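Local coordinates for periplasmic binding protein component of an ABC type zinc uptake transporter (Synechocystis sp., PDB 1PQ4) that binds zinc ions and, as the periplasmic binding component of an ABC-type uptake transporter, probably delivers them to its membrane partners, at residues Glu53-Ile58 against Gln64-Lys69; Pro11-Leu16 against Val26-Pro31; Gln84-Leu89 against Pro138-Arg143; Val7-Gln12 against Leu60-Pro65; Glu17-Asp22 against Ala168-Glu173. All blocks are in the same frame, centred on the assembly; numbering follows the deposited sequence.

Overall arrangement
Contacts 1 and 2 reach the same four-stranded parallel sheet, of strands 24-28, 3-7, 54-57 and 78-81, and contact 4 lies at the end of strand 3-7. Contact 4, the one nearest the zinc, shares Gln64 and Pro65 with contact 1, centres 7 Å apart, and Pro11 and Gln12 with contact 2, whose centre is 9 Å away. Helix 10-20 runs through contacts 2, 4 and 5; contact 3 brings in helix 138-155. Along the chain contact 2 closes before contact 1 opens, contacts 2 and 5 alternate their segments, and contacts 1 and 3 fall between those of contact 5. Together they trace how the first lobe is built and joined to the long helix 160-185.

Contact 1 (Glu53-Ile58 against Gln64-Lys69); sequences EAYVLI and QPWLEK
The phenol oxygen of Tyr55 is hydrogen-bonded to OG of Ser8, just after the neighbouring strand 3-7, while it rests against the indole of Trp66. OH stands 4.0 Å from CZ3 of Trp66 and 4.1 Å from its CE3, an oblique approach to the six-membered ring, and the two side chains cross at about a right angle. With CG anti to the backbone N (chi1 -176°), the tyrosine reaches out from its strand to present its hydroxyl end. Trp66 is fixed at its other end, for NE1 is hydrogen-bonded to the carbonyl oxygen of Tyr39.

Beside the aromatic pair a second, looser contact forms methyl to methyl: CD2 of Leu57 comes to 4.5 Å from CD2 of Leu67. No hydrogen bond joins the two segments, and only 94 Å² is buried between them, which fits a backbone separation of 9.6 Å between CA of Leu57 and CA of Leu67.

The contact belongs to the beta-alpha-beta unit of strand 54-57, helix 67-73 and strand 78-81. Strand 54-57 is flanked in the sheet by 3-7 and 78-81; Leu29 packs on both Tyr55 and Trp66, and on the other side of the strand Ala54 and Val56 touch helix 138-155.

Contact 2 (Pro11-Leu16 against Val26-Pro31); sequences PQQYFL and VSVLVP
Val26 faces helix 10-20 with its two methyl groups divided between residues one turn apart, Gln13 and Leu16. The side chains of Gln13 and Val26 lie at a slant to each other, and contact is made by the aliphatic root of the glutamine: CG of Gln13 is 3.7 Å from CG1 of Val26, and CB of Gln13 follows at 3.9 Å from the same methyl. CG1 is the branch placed anti to the backbone N of Val26 (chi1 -179°), which leaves CG2 anti to the carbonyl carbon and directed at the next turn, where it meets CB of Leu16 at 3.7 Å. Gln13 is bent at its second torsion, -95°, and this kink turns the amide away from the valine, so that methylene groups alone do the packing here. Val28, two residues along the strand and thus on the same side of it, adds its CG2 at 4.0 Å from CB of Gln13.

The interface is purely one of van der Waals contact and buries 160 Å². The axes of helix segment 11-16 and strand segment 26-28 approach to 8.7 Å and run nearly antiparallel, at 168°, as expected where a chain turns back in a beta-alpha-beta crossover. Here that unit is strand 3-7, helix 10-20 and strand 24-28, the last forming one border of the four-stranded sheet. Leu16 also touches Val7 of the adjoining strand, while helix 138-155 meets Leu16 and Phe15.

Contact 3 (Gln84-Leu89 against Pro138-Arg143); sequences QGITPL and PTLVKR
Ile86 packs against Leu140 and Arg143 where the loop following strand 78-81 of the parallel alpha/beta lobe runs past the first turns of helix 138-155. Its CB points at the helix, with CA of Ile86 7.5 Å from CA of Leu140. From CB the chain forks. The CG2 branch, anti to the backbone N, comes 4.3 Å from CD2 of Leu140, a methyl-to-methyl touch. The other branch starts at CG1, 4.1 Å from CB of Arg143, and ends in CD1 near the same carbon; the position of CD1 is doubtful, because it lies implausibly close to the carbonyl oxygen of Gln84.

Gly85 lets the loop turn just before Ile86: its phi of 87° would press a side chain against the preceding carbonyl. Farther along the loop Leu89 N is hydrogen-bonded to Tyr202 OH, and Leu140 itself touches Tyr202 of helix 201-206, so this surface contact also borders the second half of the chain. The same long connection to helix 138-155 includes a histidine-rich part that is not modelled. Arg143 offers only the base of its side chain, for a bend at chi2, -61°, leads the guanidinium group away from Ile86.

Contact 4 (Val7-Gln12 against Leu60-Pro65); sequences VSIPPQ and LGFEQP
Ser8, just after strand 3-7, and Glu63, in the type I beta turn from Gly61 to Gln64, have their CA atoms 7.9 Å apart, and the turn is closed by Gln64 N bonding to Gly61 O. Across the remaining gap OG of Ser8 donates a short hydrogen bond of 2.6 Å to OE2 of Glu63, using the anti lone pair of that oxygen; the same hydroxyl is also hydrogen-bonded to Tyr55. The glutamate is bent at its second torsion, 91°, which swings the carboxylate round for further bonds: OE2 also accepts from Ile58 N, and OE1 from Gly59 N. Buried as it is, the carboxylate is thus satisfied by a hydroxyl and two amides. With a valine in place of Glu63, Ser8 OG and these two backbone amides would probably lose their common acceptor, and the turn would be less firmly tied to the strand end.

In this parallel alpha/beta lobe such loops at the C-terminal ends of strands 3-7 and 54-57 border the metal site. Phe62 shows it: its side chain lies about 6 Å from the bound zinc ion and about 4 Å from the side chain of the ligand His37. Ile9 meets the ring at its edge, with CG2 3.8 Å from CE2 of Phe62, and CB of Ser8 sits near the ring plane too, 4.3 Å from that same CE2. Trp135 packs edge-to-face with Phe62.

Contact 5 (Glu17-Asp22 against Ala168-Glu173); sequences EKIGGD and AAFLAE
One face of the Phe170 ring carries the CB of Lys18, which stands 3.8 Å above the plane, displaced toward the rim. Its line to the ring centroid is only 14° off the normal, a CH-pi contact. The lysine chain crosses the phenyl group at about a right angle, and its next carbon continues the cover, with CG 3.9 Å from CD2 of Phe170. Ile19 approaches the ring obliquely, CG1 of Ile19 lying 4.1 Å from CD1 of Phe170. Around the same ring gather Tyr14 and Phe15, a turn earlier on helix 10-20, and Ala145 of helix 138-155.

The second flat group is the carboxylate of Glu173, one turn beyond Phe170. A bend at chi2, -74°, sends the lysine up past the ring, so that NZ of Lys18 reaches OE1 of Glu173 at 2.7 Å in a hydrogen-bonded salt bridge. The ammonium group arrives on the syn side of that oxygen but 24° out of the carboxylate plane. OE2 is a little farther from NZ, at 3.2 Å. One side chain thus gives its methylenes to a ring and its charge to an acid. If a leucine stood in place of Lys18, Glu173 would probably be left without its charge mate.

CA of Lys18 lies 6.3 Å from CA of Phe170, a close helix-helix approach. Such packing of a lobe helix on the long helix 160-185 is consistent with the architecture of solute-binding protein family 9, in which a long helix links two alpha/beta lobes.

Contact 1 (Glu53-Ile58 against Gln64-Lys69)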
# COMPACT_ATOMS: atom_id res chain seq x y z
N GLU A 53 13.88 7.17 16.84
CA GLU A 53 13.29 8.37 17.41
C GLU A 53 11.79 8.40 17.16
O GLU A 53 11.00 8.96 17.95
CB GLU A 53 14.01 9.57 16.83
CG GLU A 53 15.41 9.63 17.44
CD GLU A 53 16.34 10.53 16.71
OE1 GLU A 53 17.20 10.00 15.96
OE2 GLU A 53 16.21 11.76 16.89
N ALA A 54 11.38 7.80 16.05
CA ALA A 54 9.96 7.74 15.74
C ALA A 54 9.64 6.50 14.91
O ALA A 54 10.51 5.87 14.31
CB ALA A 54 9.51 8.99 15.02
N TYR A 55 8.37 6.17 14.89
CA TYR A 55 7.91 5.02 14.14
C TYR A 55 6.69 5.52 13.39
O TYR A 55 5.77 6.12 13.98
CB TYR A 55 7.53 3.87 15.09
CG TYR A 55 7.15 2.63 14.34
CD1 TYR A 55 8.00 1.50 14.31
CD2 TYR A 55 5.96 2.59 13.61
CE1 TYR A 55 7.66 0.38 13.58
CE2 TYR A 55 5.62 1.47 12.86
CZ TYR A 55 6.49 0.36 12.86
OH TYR A 55 6.11 -0.77 12.18
N VAL A 56 6.68 5.31 12.07
CA VAL A 56 5.52 5.78 11.30
C VAL A 56 4.54 4.66 10.97
O VAL A 56 4.86 3.73 10.23
CB VAL A 56 5.98 6.49 10.01
CG1 VAL A 56 4.72 6.90 9.14
CG2 VAL A 56 6.75 7.75 10.40
N LEU A 57 3.36 4.74 11.58
CA LEU A 57 2.31 3.76 11.40
C LEU A 57 1.47 4.01 10.16
O LEU A 57 1.16 5.17 9.81
CB LEU A 57 1.33 3.83 12.57
CG LEU A 57 1.92 3.66 13.98
CD1 LEU A 57 0.94 4.26 15.03
CD2 LEU A 57 2.19 2.20 14.22
N ILE A 58 1.07 2.92 9.52
CA ILE A 58 0.11 3.07 8.44
C ILE A 58 -1.21 3.43 9.19
O ILE A 58 -2.01 4.26 8.75
CB ILE A 58 -0.08 1.72 7.70
CG1 ILE A 58 1.12 1.46 6.77
CG2 ILE A 58 -1.41 1.70 6.97
CD1 ILE A 58 2.36 1.04 7.48
N GLN A 64 -1.81 -3.35 14.53
CA GLN A 64 -2.43 -3.85 15.77
C GLN A 64 -1.69 -5.05 16.38
O GLN A 64 -1.44 -5.09 17.58
CB GLN A 64 -3.93 -4.23 15.53
N PRO A 65 -1.32 -6.04 15.56
CA PRO A 65 -0.61 -7.24 16.02
C PRO A 65 0.77 -7.02 16.67
O PRO A 65 1.21 -7.82 17.49
CB PRO A 65 -0.46 -8.07 14.75
CG PRO A 65 -1.55 -7.55 13.86
CD PRO A 65 -1.55 -6.10 14.11
N TRP A 66 1.46 -5.96 16.29
CA TRP A 66 2.80 -5.71 16.80
C TRP A 66 2.85 -4.52 17.71
O TRP A 66 3.91 -4.23 18.27
CB TRP A 66 3.77 -5.35 15.66
CG TRP A 66 3.51 -6.00 14.37
CD1 TRP A 66 3.21 -7.32 14.16
CD2 TRP A 66 3.51 -5.37 13.08
NE1 TRP A 66 3.03 -7.55 12.82
CE2 TRP A 66 3.21 -6.38 12.13
CE3 TRP A 66 3.75 -4.06 12.63
CZ2 TRP A 66 3.14 -6.11 10.75
CZ3 TRP A 66 3.68 -3.80 11.27
CH2 TRP A 66 3.38 -4.83 10.34
N LEU A 67 1.73 -3.81 17.83
CA LEU A 67 1.75 -2.58 18.60
C LEU A 67 2.37 -2.66 20.00
O LEU A 67 3.25 -1.85 20.35
CB LEU A 67 0.35 -1.95 18.66
CG LEU A 67 0.16 -0.57 17.99
CD1 LEU A 67 -1.06 0.08 18.60
CD2 LEU A 67 1.35 0.34 18.21
N GLU A 68 1.93 -3.63 20.80
CA GLU A 68 2.44 -3.77 22.17
C GLU A 68 3.93 -4.03 22.16
O GLU A 68 4.67 -3.50 23.00
CB GLU A 68 1.74 -4.91 22.91
CG GLU A 68 0.28 -4.60 23.19
CD GLU A 68 0.10 -3.26 23.87
OE1 GLU A 68 0.69 -3.05 24.95
OE2 GLU A 68 -0.63 -2.40 23.32
N LYS A 69 4.38 -4.83 21.20
CA LYS A 69 5.81 -5.17 21.11
C LYS A 69 6.65 -3.97 20.71
O LYS A 69 7.75 -3.78 21.22
CB LYS A 69 6.03 -6.31 20.12
CG LYS A 69 5.34 -7.61 20.55
CD LYS A 69 5.63 -8.77 19.59
CE LYS A 69 4.96 -10.05 20.10
NZ LYS A 69 5.31 -11.20 19.24

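Contact 2 (Pro11-Leu16 against Val26-Pro31)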
# COMPACT_ATOMS: atom_id res chain seq x y z
N PRO A 11 6.85 1.02 0.92
CA PRO A 11 6.34 2.27 0.31
C PRO A 11 6.51 3.48 1.25
O PRO A 11 6.70 4.61 0.81
CB PRO A 11 4.87 1.97 0.08
CG PRO A 11 4.82 0.50 -0.05
CD PRO A 11 5.82 -0.03 0.89
N GLN A 12 6.42 3.24 2.56
CA GLN A 12 6.56 4.36 3.50
C GLN A 12 7.96 4.91 3.49
O GLN A 12 8.18 6.05 3.86
CB GLN A 12 6.19 3.91 4.91
CG GLN A 12 4.73 3.71 5.08
CD GLN A 12 4.44 3.23 6.49
OE1 GLN A 12 4.91 2.14 6.87
NE2 GLN A 12 3.70 4.03 7.27
N GLN A 13 8.93 4.11 3.05
CA GLN A 13 10.28 4.64 3.05
C GLN A 13 10.34 5.68 1.93
O GLN A 13 11.09 6.65 2.02
CB GLN A 13 11.27 3.49 2.76
CG GLN A 13 12.70 3.92 2.65
CD GLN A 13 13.14 4.17 1.23
OE1 GLN A 13 14.12 4.87 0.99
NE2 GLN A 13 12.43 3.60 0.30
N TYR A 14 9.60 5.43 0.86
CA TYR A 14 9.55 6.37 -0.26
C TYR A 14 8.97 7.73 0.25
O TYR A 14 9.49 8.81 -0.04
CB TYR A 14 8.65 5.80 -1.35
CG TYR A 14 8.53 6.67 -2.59
CD1 TYR A 14 9.47 6.56 -3.63
CD2 TYR A 14 7.51 7.61 -2.72
CE1 TYR A 14 9.38 7.36 -4.76
CE2 TYR A 14 7.41 8.45 -3.85
CZ TYR A 14 8.36 8.30 -4.86
OH TYR A 14 8.33 9.09 -5.96
N PHE A 15 7.87 7.65 0.99
CA PHE A 15 7.21 8.85 1.52
C PHE A 15 8.18 9.57 2.44
O PHE A 15 8.33 10.79 2.38
CB PHE A 15 5.99 8.46 2.34
CG PHE A 15 4.96 7.65 1.60
CD1 PHE A 15 3.99 6.94 2.34
CD2 PHE A 15 4.92 7.60 0.21
CE1 PHE A 15 3.00 6.19 1.72
CE2 PHE A 15 3.92 6.84 -0.45
CZ PHE A 15 2.97 6.13 0.30
N LEU A 16 8.83 8.82 3.34
CA LEU A 16 9.76 9.46 4.25
C LEU A 16 10.94 10.09 3.56
O LEU A 16 11.42 11.17 3.99
CB LEU A 16 10.27 8.48 5.32
CG LEU A 16 9.39 8.45 6.59
CD1 LEU A 16 9.53 9.76 7.37
CD2 LEU A 16 7.91 8.28 6.18
N VAL A 26 16.01 6.03 7.31
CA VAL A 26 14.86 5.14 7.40
C VAL A 26 15.15 3.67 7.49
O VAL A 26 15.95 3.14 6.70
CB VAL A 26 13.95 5.34 6.17
CG1 VAL A 26 12.73 4.41 6.28
CG2 VAL A 26 13.54 6.80 6.04
N SER A 27 14.48 3.02 8.43
CA SER A 27 14.57 1.55 8.58
C SER A 27 13.16 1.04 8.28
O SER A 27 12.19 1.78 8.46
CB SER A 27 14.96 1.15 10.01
OG SER A 27 16.35 1.41 10.26
N VAL A 28 13.04 -0.20 7.81
CA VAL A 28 11.72 -0.76 7.45
C VAL A 28 11.51 -2.10 8.15
O VAL A 28 12.39 -2.95 8.15
CB VAL A 28 11.61 -0.96 5.92
CG1 VAL A 28 10.23 -1.60 5.53
CG2 VAL A 28 11.78 0.43 5.23
N LEU A 29 10.32 -2.30 8.73
CA LEU A 29 10.03 -3.51 9.48
C LEU A 29 9.68 -4.72 8.61
O LEU A 29 10.24 -5.81 8.81
CB LEU A 29 8.85 -3.24 10.41
CG LEU A 29 8.72 -4.08 11.70
CD1 LEU A 29 7.23 -4.04 12.17
CD2 LEU A 29 9.10 -5.50 11.43
N VAL A 30 8.74 -4.54 7.69
CA VAL A 30 8.29 -5.63 6.83
C VAL A 30 9.02 -5.77 5.49
O VAL A 30 9.01 -4.85 4.66
CB VAL A 30 6.76 -5.48 6.51
CG1 VAL A 30 6.24 -6.68 5.63
CG2 VAL A 30 5.96 -5.34 7.83
N PRO A 31 9.63 -6.95 5.23
CA PRO A 31 10.33 -7.12 3.95
C PRO A 31 9.35 -6.96 2.80
O PRO A 31 8.17 -7.35 2.91
CB PRO A 31 10.84 -8.56 4.03
CG PRO A 31 11.11 -8.73 5.49
CD PRO A 31 9.83 -8.13 6.10

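Contact 3 (Gln84-Leu89 against Pro138-Arg143)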
# COMPACT_ATOMS: atom_id res chain seq x y z
N GLN A 84 -4.30 9.63 10.38
CA GLN A 84 -5.19 10.63 11.02
C GLN A 84 -6.06 11.43 10.07
O GLN A 84 -5.60 11.97 9.06
CB GLN A 84 -4.41 11.59 11.95
CG GLN A 84 -3.34 12.45 11.36
CD GLN A 84 -2.78 13.50 12.36
OE1 GLN A 84 -2.53 13.19 13.54
NE2 GLN A 84 -2.58 14.74 11.88
N GLY A 85 -7.36 11.45 10.38
CA GLY A 85 -8.29 12.24 9.61
C GLY A 85 -8.84 11.56 8.40
O GLY A 85 -9.74 12.08 7.76
N ILE A 86 -8.37 10.35 8.09
CA ILE A 86 -8.85 9.67 6.89
C ILE A 86 -10.06 8.78 7.13
O ILE A 86 -10.06 7.96 8.05
CB ILE A 86 -7.67 8.80 6.28
CG1 ILE A 86 -6.58 9.73 5.74
CG2 ILE A 86 -8.22 7.83 5.24
CD1 ILE A 86 -5.64 10.24 6.79
N THR A 87 -11.09 8.91 6.29
CA THR A 87 -12.28 8.07 6.44
C THR A 87 -11.98 6.77 5.66
O THR A 87 -11.80 6.81 4.44
CB THR A 87 -13.54 8.75 5.83
OG1 THR A 87 -13.81 10.00 6.50
CG2 THR A 87 -14.72 7.83 5.98
N PRO A 88 -11.97 5.63 6.34
CA PRO A 88 -11.67 4.38 5.65
C PRO A 88 -12.83 3.69 4.99
O PRO A 88 -13.99 4.02 5.23
CB PRO A 88 -11.15 3.49 6.76
CG PRO A 88 -12.15 3.89 7.92
CD PRO A 88 -12.25 5.39 7.79
N LEU A 89 -12.49 2.72 4.15
CA LEU A 89 -13.46 1.88 3.51
C LEU A 89 -13.47 0.70 4.48
O LEU A 89 -12.51 0.48 5.19
CB LEU A 89 -12.96 1.36 2.17
CG LEU A 89 -12.99 2.31 1.00
CD1 LEU A 89 -12.17 1.68 -0.14
CD2 LEU A 89 -14.45 2.58 0.61
N PRO A 138 -2.94 7.95 -4.34
CA PRO A 138 -2.16 9.22 -4.29
C PRO A 138 -2.93 10.31 -3.48
O PRO A 138 -2.32 11.12 -2.79
CB PRO A 138 -2.06 9.67 -5.76
CG PRO A 138 -2.03 8.32 -6.52
CD PRO A 138 -3.11 7.48 -5.73
N THR A 139 -4.24 10.30 -3.61
CA THR A 139 -5.08 11.29 -2.91
C THR A 139 -4.92 11.16 -1.40
O THR A 139 -4.69 12.14 -0.70
CB THR A 139 -6.54 11.10 -3.38
OG1 THR A 139 -6.60 11.53 -4.74
CG2 THR A 139 -7.56 11.93 -2.58
N LEU A 140 -5.02 9.93 -0.90
CA LEU A 140 -4.88 9.71 0.53
C LEU A 140 -3.42 9.86 0.96
O LEU A 140 -3.14 10.21 2.10
CB LEU A 140 -5.44 8.32 0.88
CG LEU A 140 -6.94 8.17 0.83
CD1 LEU A 140 -7.44 8.46 -0.55
CD2 LEU A 140 -7.30 6.69 1.19
N VAL A 141 -2.48 9.63 0.05
CA VAL A 141 -1.10 9.81 0.48
C VAL A 141 -0.80 11.28 0.73
O VAL A 141 0.11 11.59 1.49
CB VAL A 141 -0.09 9.16 -0.56
CG1 VAL A 141 1.37 9.56 -0.28
CG2 VAL A 141 -0.21 7.61 -0.38
N LYS A 142 -1.48 12.18 0.02
CA LYS A 142 -1.31 13.61 0.35
C LYS A 142 -1.59 13.84 1.83
O LYS A 142 -0.88 14.59 2.47
CB LYS A 142 -2.30 14.51 -0.40
CG LYS A 142 -2.07 14.52 -1.92
CD LYS A 142 -3.06 15.51 -2.57
CE LYS A 142 -3.00 15.47 -4.10
NZ LYS A 142 -3.80 16.64 -4.65
N ARG A 143 -2.65 13.23 2.34
CA ARG A 143 -2.99 13.38 3.77
C ARG A 143 -1.95 12.73 4.63
O ARG A 143 -1.56 13.30 5.65
CB ARG A 143 -4.35 12.74 4.08
CG ARG A 143 -5.44 13.09 3.10
CD ARG A 143 -5.68 14.56 3.08
NE ARG A 143 -6.88 14.94 2.34
CZ ARG A 143 -7.60 16.02 2.63
NH1 ARG A 143 -7.24 16.82 3.63
NH2 ARG A 143 -8.68 16.33 1.90

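Contact 4 (Val7-Gln12 against Leu60-Pro65)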
# COMPACT_ATOMS: atom_id res chain seq x y z
N VAL A 7 9.71 2.62 9.72
CA VAL A 7 8.37 2.60 9.17
C VAL A 7 7.95 1.13 9.00
O VAL A 7 8.80 0.24 9.03
CB VAL A 7 8.28 3.30 7.80
CG1 VAL A 7 8.78 4.76 7.94
CG2 VAL A 7 9.13 2.52 6.77
N SER A 8 6.67 0.90 8.82
CA SER A 8 6.17 -0.47 8.68
C SER A 8 6.48 -1.14 7.35
O SER A 8 6.99 -2.24 7.33
CB SER A 8 4.66 -0.50 8.90
OG SER A 8 4.34 -0.25 10.27
N ILE A 9 6.24 -0.44 6.24
CA ILE A 9 6.41 -1.12 4.93
C ILE A 9 7.22 -0.30 3.97
O ILE A 9 7.33 0.92 4.12
CB ILE A 9 5.02 -1.47 4.34
CG1 ILE A 9 4.12 -0.22 4.33
CG2 ILE A 9 4.35 -2.55 5.17
CD1 ILE A 9 2.90 -0.31 3.41
N PRO A 10 7.82 -0.97 2.96
CA PRO A 10 8.67 -0.28 1.98
C PRO A 10 8.13 1.01 1.35
O PRO A 10 8.86 1.98 1.26
CB PRO A 10 8.99 -1.40 0.90
CG PRO A 10 8.89 -2.71 1.78
CD PRO A 10 7.70 -2.41 2.67
N PRO A 11 6.85 1.02 0.92
CA PRO A 11 6.34 2.27 0.31
C PRO A 11 6.51 3.48 1.25
O PRO A 11 6.70 4.61 0.81
CB PRO A 11 4.87 1.97 0.08
CG PRO A 11 4.82 0.50 -0.05
CD PRO A 11 5.82 -0.03 0.89
N GLN A 12 6.42 3.24 2.56
CA GLN A 12 6.56 4.36 3.50
C GLN A 12 7.96 4.91 3.49
O GLN A 12 8.18 6.05 3.86
CB GLN A 12 6.19 3.91 4.91
CG GLN A 12 4.73 3.71 5.08
CD GLN A 12 4.44 3.23 6.49
OE1 GLN A 12 4.91 2.14 6.87
NE2 GLN A 12 3.70 4.03 7.27
N LEU A 60 -4.99 2.57 11.08
CA LEU A 60 -6.21 1.82 10.79
C LEU A 60 -6.12 0.38 11.21
O LEU A 60 -6.70 -0.50 10.58
CB LEU A 60 -6.58 1.93 9.28
CG LEU A 60 -6.92 3.37 8.86
CD1 LEU A 60 -7.11 3.46 7.34
CD2 LEU A 60 -8.23 3.82 9.58
N GLY A 61 -5.38 0.11 12.27
CA GLY A 61 -5.26 -1.27 12.71
C GLY A 61 -4.21 -2.09 12.00
O GLY A 61 -3.96 -3.24 12.36
N PHE A 62 -3.59 -1.54 10.97
CA PHE A 62 -2.57 -2.32 10.24
C PHE A 62 -1.50 -2.97 11.15
O PHE A 62 -1.11 -4.11 10.94
CB PHE A 62 -1.86 -1.42 9.24
CG PHE A 62 -0.95 -2.15 8.31
CD1 PHE A 62 -1.49 -2.99 7.34
CD2 PHE A 62 0.40 -1.94 8.33
CE1 PHE A 62 -0.67 -3.60 6.37
CE2 PHE A 62 1.24 -2.55 7.37
CZ PHE A 62 0.70 -3.37 6.39
N GLU A 63 -1.04 -2.21 12.13
CA GLU A 63 0.01 -2.65 13.05
C GLU A 63 -0.49 -3.24 14.38
O GLU A 63 0.32 -3.58 15.25
CB GLU A 63 0.91 -1.46 13.40
CG GLU A 63 1.83 -0.94 12.26
CD GLU A 63 1.21 0.16 11.41
OE1 GLU A 63 0.08 0.59 11.71
OE2 GLU A 63 1.88 0.61 10.44
N GLN A 64 -1.81 -3.35 14.53
CA GLN A 64 -2.43 -3.85 15.77
C GLN A 64 -1.69 -5.05 16.38
O GLN A 64 -1.44 -5.09 17.58
CB GLN A 64 -3.93 -4.23 15.53
N PRO A 65 -1.32 -6.04 15.56
CA PRO A 65 -0.61 -7.24 16.02
C PRO A 65 0.77 -7.02 16.67
O PRO A 65 1.21 -7.82 17.49
CB PRO A 65 -0.46 -8.07 14.75
CG PRO A 65 -1.55 -7.55 13.86
CD PRO A 65 -1.55 -6.10 14.11

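Contact 5 (Glu17-Asp22 against Ala168-Glu173)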
# COMPACT_ATOMS: atom_id res chain seq x y z
N GLU A 17 11.47 9.40 2.55
CA GLU A 17 12.62 9.97 1.80
C GLU A 17 12.20 11.29 1.14
O GLU A 17 12.95 12.24 1.14
CB GLU A 17 13.09 8.99 0.72
CG GLU A 17 14.34 9.43 -0.08
CD GLU A 17 15.55 9.76 0.81
OE1 GLU A 17 15.68 9.19 1.92
OE2 GLU A 17 16.37 10.60 0.36
N LYS A 18 11.00 11.34 0.58
CA LYS A 18 10.52 12.56 -0.10
C LYS A 18 10.33 13.71 0.89
O LYS A 18 10.63 14.87 0.61
CB LYS A 18 9.17 12.26 -0.77
CG LYS A 18 9.30 11.44 -2.05
CD LYS A 18 9.85 12.37 -3.18
CE LYS A 18 10.28 11.58 -4.44
NZ LYS A 18 10.46 12.52 -5.60
N ILE A 19 9.84 13.37 2.07
CA ILE A 19 9.54 14.41 3.07
C ILE A 19 10.76 14.82 3.87
O ILE A 19 11.00 16.00 4.13
CB ILE A 19 8.45 13.88 4.01
CG1 ILE A 19 7.13 13.77 3.25
CG2 ILE A 19 8.33 14.78 5.30
CD1 ILE A 19 6.06 12.96 3.96
N GLY A 20 11.58 13.84 4.21
CA GLY A 20 12.75 14.11 5.05
C GLY A 20 14.10 14.24 4.39
O GLY A 20 14.97 14.94 4.90
N GLY A 21 14.29 13.54 3.27
CA GLY A 21 15.57 13.60 2.58
C GLY A 21 16.69 13.20 3.54
O GLY A 21 16.54 12.26 4.29
N ASP A 22 17.80 13.93 3.52
CA ASP A 22 18.96 13.63 4.36
C ASP A 22 18.76 13.87 5.85
O ASP A 22 19.62 13.52 6.65
CB ASP A 22 20.17 14.46 3.93
CG ASP A 22 20.69 14.06 2.59
OD1 ASP A 22 20.41 12.91 2.17
OD2 ASP A 22 21.38 14.90 1.96
N ALA A 168 5.69 20.30 0.40
CA ALA A 168 5.05 20.98 -0.73
C ALA A 168 5.47 20.34 -2.07
O ALA A 168 4.64 20.16 -2.97
CB ALA A 168 5.40 22.52 -0.71
N ALA A 169 6.77 20.03 -2.20
CA ALA A 169 7.28 19.40 -3.40
C ALA A 169 6.58 18.05 -3.60
O ALA A 169 6.08 17.72 -4.68
CB ALA A 169 8.83 19.20 -3.30
N PHE A 170 6.54 17.25 -2.54
CA PHE A 170 5.87 15.95 -2.67
C PHE A 170 4.37 16.08 -2.96
O PHE A 170 3.85 15.31 -3.76
CB PHE A 170 6.12 15.11 -1.39
CG PHE A 170 5.66 13.67 -1.49
CD1 PHE A 170 5.23 13.00 -0.35
CD2 PHE A 170 5.72 12.97 -2.70
CE1 PHE A 170 4.88 11.66 -0.41
CE2 PHE A 170 5.38 11.66 -2.79
CZ PHE A 170 4.95 10.98 -1.64
N LEU A 171 3.63 17.03 -2.34
CA LEU A 171 2.19 17.14 -2.66
C LEU A 171 1.97 17.49 -4.14
O LEU A 171 1.04 17.00 -4.77
CB LEU A 171 1.46 18.20 -1.80
CG LEU A 171 1.46 17.88 -0.29
CD1 LEU A 171 0.94 19.11 0.54
CD2 LEU A 171 0.59 16.59 -0.05
N ALA A 172 2.83 18.35 -4.69
CA ALA A 172 2.67 18.73 -6.12
C ALA A 172 2.96 17.52 -7.03
O ALA A 172 2.32 17.34 -8.07
CB ALA A 172 3.64 19.91 -6.43
N GLU A 173 3.96 16.72 -6.67
CA GLU A 173 4.27 15.52 -7.42
C GLU A 173 3.07 14.59 -7.34
O GLU A 173 2.71 13.92 -8.31
CB GLU A 173 5.46 14.75 -6.81
CG GLU A 173 6.84 15.37 -6.91
CD GLU A 173 7.88 14.56 -6.10
OE1 GLU A 173 7.96 13.32 -6.25
OE2 GLU A 173 8.63 15.16 -5.29